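Local coordinates for protein DNA endonuclease I-CeuI (Chlamydomonas eugametos, PDB 2EX5) that cuts DNA as a magnesium-dependent LAGLIDADG homing endonuclease, a homodimer that recognises a degenerate site of 17 to 19 base pairs during group I intron homing, at residues C[6-20]-C[108-120]. The protein carries 1 engineered substitution. Numbering follows the deposited sequence.
With nucleotides of chain A; nucleotides of chain B.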
loop_
_atom_site.group_PDB
_atom_site.type_symbol
_atom_site.label_atom_id
_atom_site.label_comp_id
_atom_site.label_asym_id
_atom_site.label_seq_id
_atom_site.Cartn_x
_atom_site.Cartn_y
_atom_site.Cartn_z
ATOM N N GLU C 6 -2.088 3.946 19.951
ATOM C CA GLU C 6 -2.784 2.880 20.688
ATOM C C GLU C 6 -2.261 1.475 20.342
ATOM O O GLU C 6 -2.404 1.036 19.198
ATOM C CB GLU C 6 -4.280 2.901 20.334
ATOM C CG GLU C 6 -5.143 3.884 21.108
ATOM C CD GLU C 6 -6.625 3.535 20.992
ATOM O OE1 GLU C 6 -7.301 4.249 20.263
ATOM O OE2 GLU C 6 -7.124 2.541 21.605
ATOM N N LYS C 7 -1.679 0.775 21.319
ATOM C CA LYS C 7 -1.208 -0.567 21.114
ATOM C C LYS C 7 -2.463 -1.450 21.026
ATOM O O LYS C 7 -3.457 -1.099 21.589
ATOM C CB LYS C 7 -0.284 -1.015 22.243
ATOM C CG LYS C 7 1.068 -0.358 22.254
ATOM C CD LYS C 7 2.128 -1.245 22.904
ATOM C CE LYS C 7 2.099 -1.193 24.428
ATOM N NZ LYS C 7 2.274 -2.568 25.006
ATOM N N LEU C 8 -2.434 -2.512 20.218
ATOM C CA LEU C 8 -3.462 -3.546 20.216
ATOM C C LEU C 8 -3.493 -4.179 21.634
ATOM O O LEU C 8 -2.465 -4.543 22.176
ATOM C CB LEU C 8 -3.062 -4.598 19.163
ATOM C CG LEU C 8 -3.865 -5.747 18.570
ATOM C CD1 LEU C 8 -3.573 -6.891 19.374
ATOM C CD2 LEU C 8 -5.361 -5.525 18.494
ATOM N N PRO C 9 -4.669 -4.280 22.255
ATOM C CA PRO C 9 -4.576 -4.606 23.700
ATOM C C PRO C 9 -4.154 -6.058 23.942
ATOM O O PRO C 9 -4.335 -6.911 23.074
ATOM C CB PRO C 9 -5.971 -4.317 24.209
ATOM C CG PRO C 9 -6.840 -4.649 22.982
ATOM C CD PRO C 9 -6.058 -4.163 21.798
ATOM N N GLN C 10 -3.589 -6.308 25.109
ATOM C CA GLN C 10 -2.864 -7.547 25.375
ATOM C C GLN C 10 -3.761 -8.746 25.453
ATOM O O GLN C 10 -3.315 -9.868 25.235
ATOM C CB GLN C 10 -1.979 -7.388 26.623
ATOM C CG GLN C 10 -0.430 -7.496 26.346
ATOM C CD GLN C 10 0.111 -8.945 26.568
ATOM O OE1 GLN C 10 -0.312 -9.633 27.514
ATOM N NE2 GLN C 10 1.008 -9.409 25.692
ATOM N N ASP C 11 -5.044 -8.505 25.693
ATOM C CA ASP C 11 -6.032 -9.588 25.687
ATOM C C ASP C 11 -6.227 -10.159 24.280
ATOM O O ASP C 11 -6.445 -11.376 24.101
ATOM C CB ASP C 11 -7.388 -9.127 26.279
ATOM C CG ASP C 11 -8.375 -8.617 25.213
ATOM O OD1 ASP C 11 -8.277 -7.435 24.820
ATOM O OD2 ASP C 11 -9.268 -9.382 24.771
ATOM N N LYS C 12 -6.179 -9.242 23.287
ATOM C CA LYS C 12 -6.266 -9.602 21.856
ATOM C C LYS C 12 -5.001 -10.301 21.397
ATOM O O LYS C 12 -5.084 -11.324 20.752
ATOM C CB LYS C 12 -6.554 -8.364 20.998
ATOM C CG LYS C 12 -7.848 -7.715 21.286
ATOM C CD LYS C 12 -8.886 -7.987 20.252
ATOM C CE LYS C 12 -10.242 -7.464 20.700
ATOM N NZ LYS C 12 -10.264 -5.999 20.728
ATOM N N LEU C 13 -3.835 -9.764 21.763
ATOM C CA LEU C 13 -2.578 -10.435 21.460
ATOM C C LEU C 13 -2.562 -11.881 21.927
ATOM O O LEU C 13 -2.178 -12.770 21.177
ATOM C CB LEU C 13 -1.401 -9.678 22.068
ATOM C CG LEU C 13 -0.872 -8.428 21.364
ATOM C CD1 LEU C 13 0.472 -8.124 21.928
ATOM C CD2 LEU C 13 -0.741 -8.751 19.881
ATOM N N GLU C 14 -2.995 -12.107 23.180
ATOM C CA GLU C 14 -2.997 -13.452 23.790
ATOM C C GLU C 14 -3.954 -14.381 23.154
ATOM O O GLU C 14 -3.635 -15.536 22.849
ATOM C CB GLU C 14 -3.325 -13.366 25.293
ATOM C CG GLU C 14 -2.186 -14.101 26.092
ATOM C CD GLU C 14 -0.898 -13.361 25.931
ATOM O OE1 GLU C 14 -0.968 -12.096 25.991
ATOM O OE2 GLU C 14 0.134 -14.021 25.699
ATOM N N GLU C 15 -5.127 -13.826 22.868
ATOM C CA GLU C 15 -6.160 -14.527 22.120
ATOM C C GLU C 15 -5.751 -14.919 20.690
ATOM O O GLU C 15 -5.998 -16.021 20.284
ATOM C CB GLU C 15 -7.405 -13.694 22.171
ATOM C CG GLU C 15 -8.659 -14.461 21.782
ATOM C CD GLU C 15 -8.978 -15.583 22.741
ATOM O OE1 GLU C 15 -9.242 -16.745 22.275
ATOM O OE2 GLU C 15 -8.910 -15.270 23.949
ATOM N N LEU C 16 -5.099 -14.032 19.944
ATOM C CA LEU C 16 -4.404 -14.388 18.661
ATOM C C LEU C 16 -3.368 -15.511 18.801
ATOM O O LEU C 16 -3.286 -16.437 17.940
ATOM C CB LEU C 16 -3.729 -13.120 18.040
ATOM C CG LEU C 16 -3.238 -13.089 16.570
ATOM C CD1 LEU C 16 -4.318 -13.713 15.655
ATOM C CD2 LEU C 16 -2.918 -11.675 16.098
ATOM N N LYS C 17 -2.538 -15.476 19.866
ATOM C CA LYS C 17 -1.632 -16.643 20.055
ATOM C C LYS C 17 -2.411 -17.907 20.287
ATOM O O LYS C 17 -2.067 -18.899 19.702
ATOM C CB LYS C 17 -0.575 -16.497 21.184
ATOM C CG LYS C 17 0.762 -15.856 20.813
ATOM C CD LYS C 17 1.782 -15.883 22.008
ATOM C CE LYS C 17 3.270 -15.445 21.593
ATOM N NZ LYS C 17 3.668 -15.698 20.126
ATOM N N LYS C 18 -3.420 -17.914 21.174
ATOM C CA LYS C 18 -4.127 -19.223 21.480
ATOM C C LYS C 18 -4.693 -19.690 20.143
ATOM O O LYS C 18 -4.667 -20.870 19.796
ATOM C CB LYS C 18 -5.289 -19.074 22.514
ATOM C CG LYS C 18 -4.944 -18.545 23.904
ATOM C CD LYS C 18 -6.223 -18.297 24.786
ATOM C CE LYS C 18 -5.950 -17.200 25.874
ATOM N NZ LYS C 18 -4.610 -17.274 26.657
ATOM N N ILE C 19 -5.210 -18.722 19.369
ATOM C CA ILE C 19 -5.901 -19.064 18.105
ATOM C C ILE C 19 -4.883 -19.695 17.169
ATOM O O ILE C 19 -5.236 -20.696 16.540
ATOM C CB ILE C 19 -6.603 -17.781 17.463
ATOM C CG1 ILE C 19 -7.934 -17.454 18.174
ATOM C CG2 ILE C 19 -6.895 -17.951 16.004
ATOM C CD1 ILE C 19 -8.444 -16.073 17.899
ATOM N N ASN C 20 -3.648 -19.093 17.005
ATOM C CA ASN C 20 -2.571 -19.741 16.147
ATOM C C ASN C 20 -2.096 -21.065 16.695
ATOM O O ASN C 20 -1.824 -22.034 15.939
ATOM C CB ASN C 20 -1.318 -18.844 15.865
ATOM C CG ASN C 20 -1.593 -17.762 14.884
ATOM O OD1 ASN C 20 -1.943 -18.011 13.728
ATOM N ND2 ASN C 20 -1.522 -16.544 15.358
ATOM N N ARG C 108 -1.137 -17.520 7.885
ATOM C CA ARG C 108 -1.243 -17.286 9.282
ATOM C C ARG C 108 -1.121 -15.803 9.428
ATOM O O ARG C 108 -0.249 -15.235 8.821
ATOM C CB ARG C 108 -0.110 -17.989 10.012
ATOM C CG ARG C 108 -0.166 -19.532 9.977
ATOM C CD ARG C 108 -1.398 -20.094 10.816
ATOM N NE ARG C 108 -1.369 -21.578 10.843
ATOM C CZ ARG C 108 -1.920 -22.378 9.930
ATOM N NH1 ARG C 108 -1.729 -23.698 10.052
ATOM N NH2 ARG C 108 -2.639 -21.887 8.895
ATOM N N ILE C 109 -2.021 -15.223 10.249
ATOM C CA ILE C 109 -1.980 -13.869 10.742
ATOM C C ILE C 109 -1.391 -13.765 12.150
ATOM O O ILE C 109 -1.830 -14.430 13.119
ATOM C CB ILE C 109 -3.361 -13.219 10.706
ATOM C CG1 ILE C 109 -3.830 -13.097 9.232
ATOM C CG2 ILE C 109 -3.346 -11.900 11.418
ATOM C CD1 ILE C 109 -5.190 -12.550 9.035
ATOM N N ARG C 110 -0.366 -12.921 12.288
ATOM C CA ARG C 110 0.273 -12.807 13.558
ATOM C C ARG C 110 0.546 -11.329 13.801
ATOM O O ARG C 110 0.543 -10.556 12.854
ATOM C CB ARG C 110 1.533 -13.664 13.593
ATOM C CG ARG C 110 1.365 -15.103 13.097
ATOM C CD ARG C 110 2.557 -16.070 13.654
ATOM N NE ARG C 110 2.721 -17.404 13.022
ATOM C CZ ARG C 110 3.091 -17.623 11.742
ATOM N NH1 ARG C 110 3.242 -18.867 11.241
ATOM N NH2 ARG C 110 3.299 -16.595 10.934
ATOM N N HIS C 111 0.751 -10.926 15.057
ATOM C CA HIS C 111 1.164 -9.598 15.400
ATOM C C HIS C 111 2.623 -9.373 14.945
ATOM O O HIS C 111 3.515 -10.208 15.177
ATOM C CB HIS C 111 1.014 -9.374 16.920
ATOM C CG HIS C 111 1.554 -8.063 17.410
ATOM N ND1 HIS C 111 2.664 -7.977 18.230
ATOM C CD2 HIS C 111 1.182 -6.783 17.150
ATOM C CE1 HIS C 111 2.916 -6.705 18.496
ATOM N NE2 HIS C 111 2.020 -5.959 17.860
ATOM N N LYS C 112 2.859 -8.268 14.254
ATOM C CA LYS C 112 4.242 -7.845 14.001
ATOM C C LYS C 112 4.952 -7.403 15.259
ATOM O O LYS C 112 4.672 -6.315 15.843
ATOM C CB LYS C 112 4.309 -6.718 12.985
ATOM C CG LYS C 112 5.703 -6.210 12.802
ATOM C CD LYS C 112 5.634 -5.065 11.746
ATOM C CE LYS C 112 6.775 -5.114 10.896
ATOM N NZ LYS C 112 6.622 -6.184 9.798
ATOM N N SER C 113 5.894 -8.240 15.658
ATOM C CA SER C 113 6.727 -7.966 16.781
ATOM C C SER C 113 7.227 -6.527 16.752
ATOM O O SER C 113 7.706 -6.047 15.718
ATOM C CB SER C 113 7.873 -8.960 16.737
ATOM O OG SER C 113 8.950 -8.481 17.505
ATOM N N GLY C 114 7.099 -5.856 17.889
ATOM C CA GLY C 114 7.560 -4.489 18.120
ATOM C C GLY C 114 6.758 -3.409 17.425
ATOM O O GLY C 114 7.288 -2.346 17.042
ATOM N N SER C 115 5.467 -3.647 17.212
ATOM C CA SER C 115 4.694 -2.594 16.568
ATOM C C SER C 115 3.567 -2.328 17.529
ATOM O O SER C 115 3.245 -3.218 18.270
ATOM C CB SER C 115 4.172 -3.031 15.176
ATOM O OG SER C 115 3.202 -4.028 15.336
ATOM N N ASN C 116 3.002 -1.126 17.484
ATOM C CA ASN C 116 1.758 -0.770 18.192
ATOM C C ASN C 116 0.699 -1.806 17.964
ATOM O O ASN C 116 0.283 -2.438 18.900
ATOM C CB ASN C 116 1.301 0.672 17.916
ATOM C CG ASN C 116 2.305 1.689 18.493
ATOM O OD1 ASN C 116 3.212 1.307 19.237
ATOM N ND2 ASN C 116 2.171 2.953 18.136
ATOM N N ALA C 117 0.359 -2.061 16.696
ATOM C CA ALA C 117 -0.933 -2.729 16.374
ATOM C C ALA C 117 -0.960 -3.274 14.926
ATOM O O ALA C 117 -2.053 -3.631 14.335
ATOM C CB ALA C 117 -2.123 -1.810 16.731
ATOM N N THR C 118 0.261 -3.466 14.386
ATOM C CA THR C 118 0.293 -4.129 13.098
ATOM C C THR C 118 0.277 -5.640 12.997
ATOM O O THR C 118 0.903 -6.354 13.744
ATOM C CB THR C 118 1.290 -3.563 12.054
ATOM O OG1 THR C 118 2.336 -4.469 11.869
ATOM C CG2 THR C 118 1.789 -2.223 12.341
ATOM N N LEU C 119 -0.327 -6.131 11.956
ATOM C CA LEU C 119 -0.462 -7.570 11.800
ATOM C C LEU C 119 0.238 -7.975 10.519
ATOM O O LEU C 119 0.338 -7.157 9.686
ATOM C CB LEU C 119 -1.991 -7.830 11.669
ATOM C CG LEU C 119 -2.861 -8.271 12.881
ATOM C CD1 LEU C 119 -2.328 -7.941 14.373
ATOM C CD2 LEU C 119 -4.408 -8.117 12.699
ATOM N N VAL C 120 0.663 -9.226 10.326
ATOM C CA VAL C 120 1.374 -9.653 9.151
ATOM C C VAL C 120 0.736 -10.939 8.829
ATOM O O VAL C 120 0.545 -11.749 9.715
ATOM C CB VAL C 120 2.900 -9.859 9.367
ATOM C CG1 VAL C 120 3.581 -10.328 8.077
ATOM C CG2 VAL C 120 3.493 -8.586 9.722
ATOM P P DC A 7 3.578 -21.694 13.790
ATOM O OP1 DC A 7 3.105 -21.807 15.190
ATOM O OP2 DC A 7 2.592 -21.609 12.645
ATOM O "O5'" DC A 7 4.597 -20.444 14.053
ATOM C "C5'" DC A 7 5.480 -20.550 15.253
ATOM C "C4'" DC A 7 6.352 -19.326 15.441
ATOM O "O4'" DC A 7 7.475 -19.486 14.528
ATOM C "C3'" DC A 7 5.694 -17.992 15.092
ATOM O "O3'" DC A 7 6.192 -16.978 15.867
ATOM C "C2'" DC A 7 6.221 -17.656 13.700
ATOM C "C1'" DC A 7 7.634 -18.252 13.866
ATOM N N1 DC A 7 8.343 -18.204 12.578
ATOM C C2 DC A 7 9.735 -17.996 12.515
ATOM O O2 DC A 7 10.369 -17.982 13.561
ATOM N N3 DC A 7 10.339 -17.870 11.312
ATOM C C4 DC A 7 9.616 -17.937 10.234
ATOM N N4 DC A 7 10.200 -17.895 9.053
ATOM C C5 DC A 7 8.231 -18.168 10.296
ATOM C C6 DC A 7 7.627 -18.309 11.460
ATOM P P DG B 16 4.357 -0.714 2.038
ATOM O OP1 DG B 16 5.756 -0.340 2.226
ATOM O OP2 DG B 16 3.609 0.022 0.989
ATOM O "O5'" DG B 16 4.166 -2.322 1.928
ATOM C "C5'" DG B 16 4.871 -3.304 1.217
ATOM C "C4'" DG B 16 6.412 -3.216 1.498
ATOM O "O4'" DG B 16 6.931 -3.028 2.858
ATOM C "C3'" DG B 16 7.148 -4.406 1.058
ATOM O "O3'" DG B 16 8.170 -3.759 0.131
ATOM C "C2'" DG B 16 7.596 -5.072 2.369
ATOM C "C1'" DG B 16 7.970 -3.886 3.236
ATOM N N9 DG B 16 7.910 -4.167 4.726
ATOM C C8 DG B 16 6.858 -4.738 5.432
ATOM N N7 DG B 16 7.089 -4.952 6.682
ATOM C C5 DG B 16 8.379 -4.452 6.862
ATOM C C6 DG B 16 9.165 -4.334 8.029
ATOM O O6 DG B 16 8.793 -4.744 9.157
ATOM N N1 DG B 16 10.475 -3.796 7.821
ATOM C C2 DG B 16 10.892 -3.411 6.539
ATOM N N2 DG B 16 12.087 -2.847 6.277
ATOM N N3 DG B 16 10.098 -3.444 5.513
ATOM C C4 DG B 16 8.883 -3.984 5.707
ATOM P P DG A 9 9.687 -11.705 19.634
ATOM O OP1 DG A 9 10.278 -12.013 20.980
ATOM O OP2 DG A 9 8.532 -10.757 19.553
ATOM O "O5'" DG A 9 10.928 -11.299 18.666
ATOM C "C5'" DG A 9 12.190 -11.979 18.901
ATOM C "C4'" DG A 9 13.267 -11.486 17.981
ATOM O "O4'" DG A 9 13.092 -11.898 16.576
ATOM C "C3'" DG A 9 13.293 -9.969 18.004
ATOM O "O3'" DG A 9 14.693 -9.659 18.098
ATOM C "C2'" DG A 9 12.688 -9.554 16.651
ATOM C "C1'" DG A 9 12.972 -10.756 15.717
ATOM N N9 DG A 9 11.932 -10.915 14.662
ATOM C C8 DG A 9 10.569 -11.163 14.866
ATOM N N7 DG A 9 9.865 -11.210 13.784
ATOM C C5 DG A 9 10.820 -10.980 12.753
ATOM C C6 DG A 9 10.762 -10.934 11.315
ATOM O O6 DG A 9 9.777 -11.059 10.541
ATOM N N1 DG A 9 12.014 -10.609 10.656
ATOM C C2 DG A 9 13.186 -10.422 11.291
ATOM N N2 DG A 9 14.273 -10.099 10.463
ATOM N N3 DG A 9 13.262 -10.556 12.649
ATOM C C4 DG A 9 12.093 -10.790 13.303
HETATM O O HOH W 1 -0.109 -21.639 13.360
#
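His111 holds CG opposite its backbone N (chi1 174°), which carries the ring under Leu13; Leu13, with CG beside its own N (chi1 -79°), lowers CD2 onto one ring face. Leu13 CD2 sits 3.9 Å from the centroid of the His111 ring, a CH-pi contact. The ring is fixed from its edge as well, because NE2 donates in the ring plane to Ser115 O. Ser115 OG in turn donates to Lys112 O, across the type II turn 112-115, and accepts from Thr118 N in an ST motif. One helical turn on from Leu13, Leu16 lies over the strand pair, with CD1 against Ile109 O and CD2 4.2 Å from Leu119 CD1. Next comes Asn20, whose ND2 donates to Ile109 O at 3.1 Å, nearly straight (162°), with the acceptor in the amide plane. At the other end, Leu8 N donates to Asn116 O, and Leu8 CB packs on Ala117 CB. Helix 10-26 thus lies against edge strand 108-111 of the chain's antiparallel sheet, while residues 6-8 just before it meet Asn116 and Ala117.

The DNA backbone meets the same strand. Arg110 NH1 donates to OP2 of DC7 of chain A at 3.1 Å. Its guanidinium lies between the sugar C2' of that nucleotide and Arg108 CB on the opposite face. A leucine in place of Arg110 would probably cost OP2 its direct guanidinium bond, leaving Arg108 to reach it through water. That water joins Asn20 O, Arg108 NE and the same OP2. Lys17 forms a salt bridge to another phosphate. Apolar packing and a few directed bonds therefore hold helix to strand, while cationic groups from both meet the DNA phosphates.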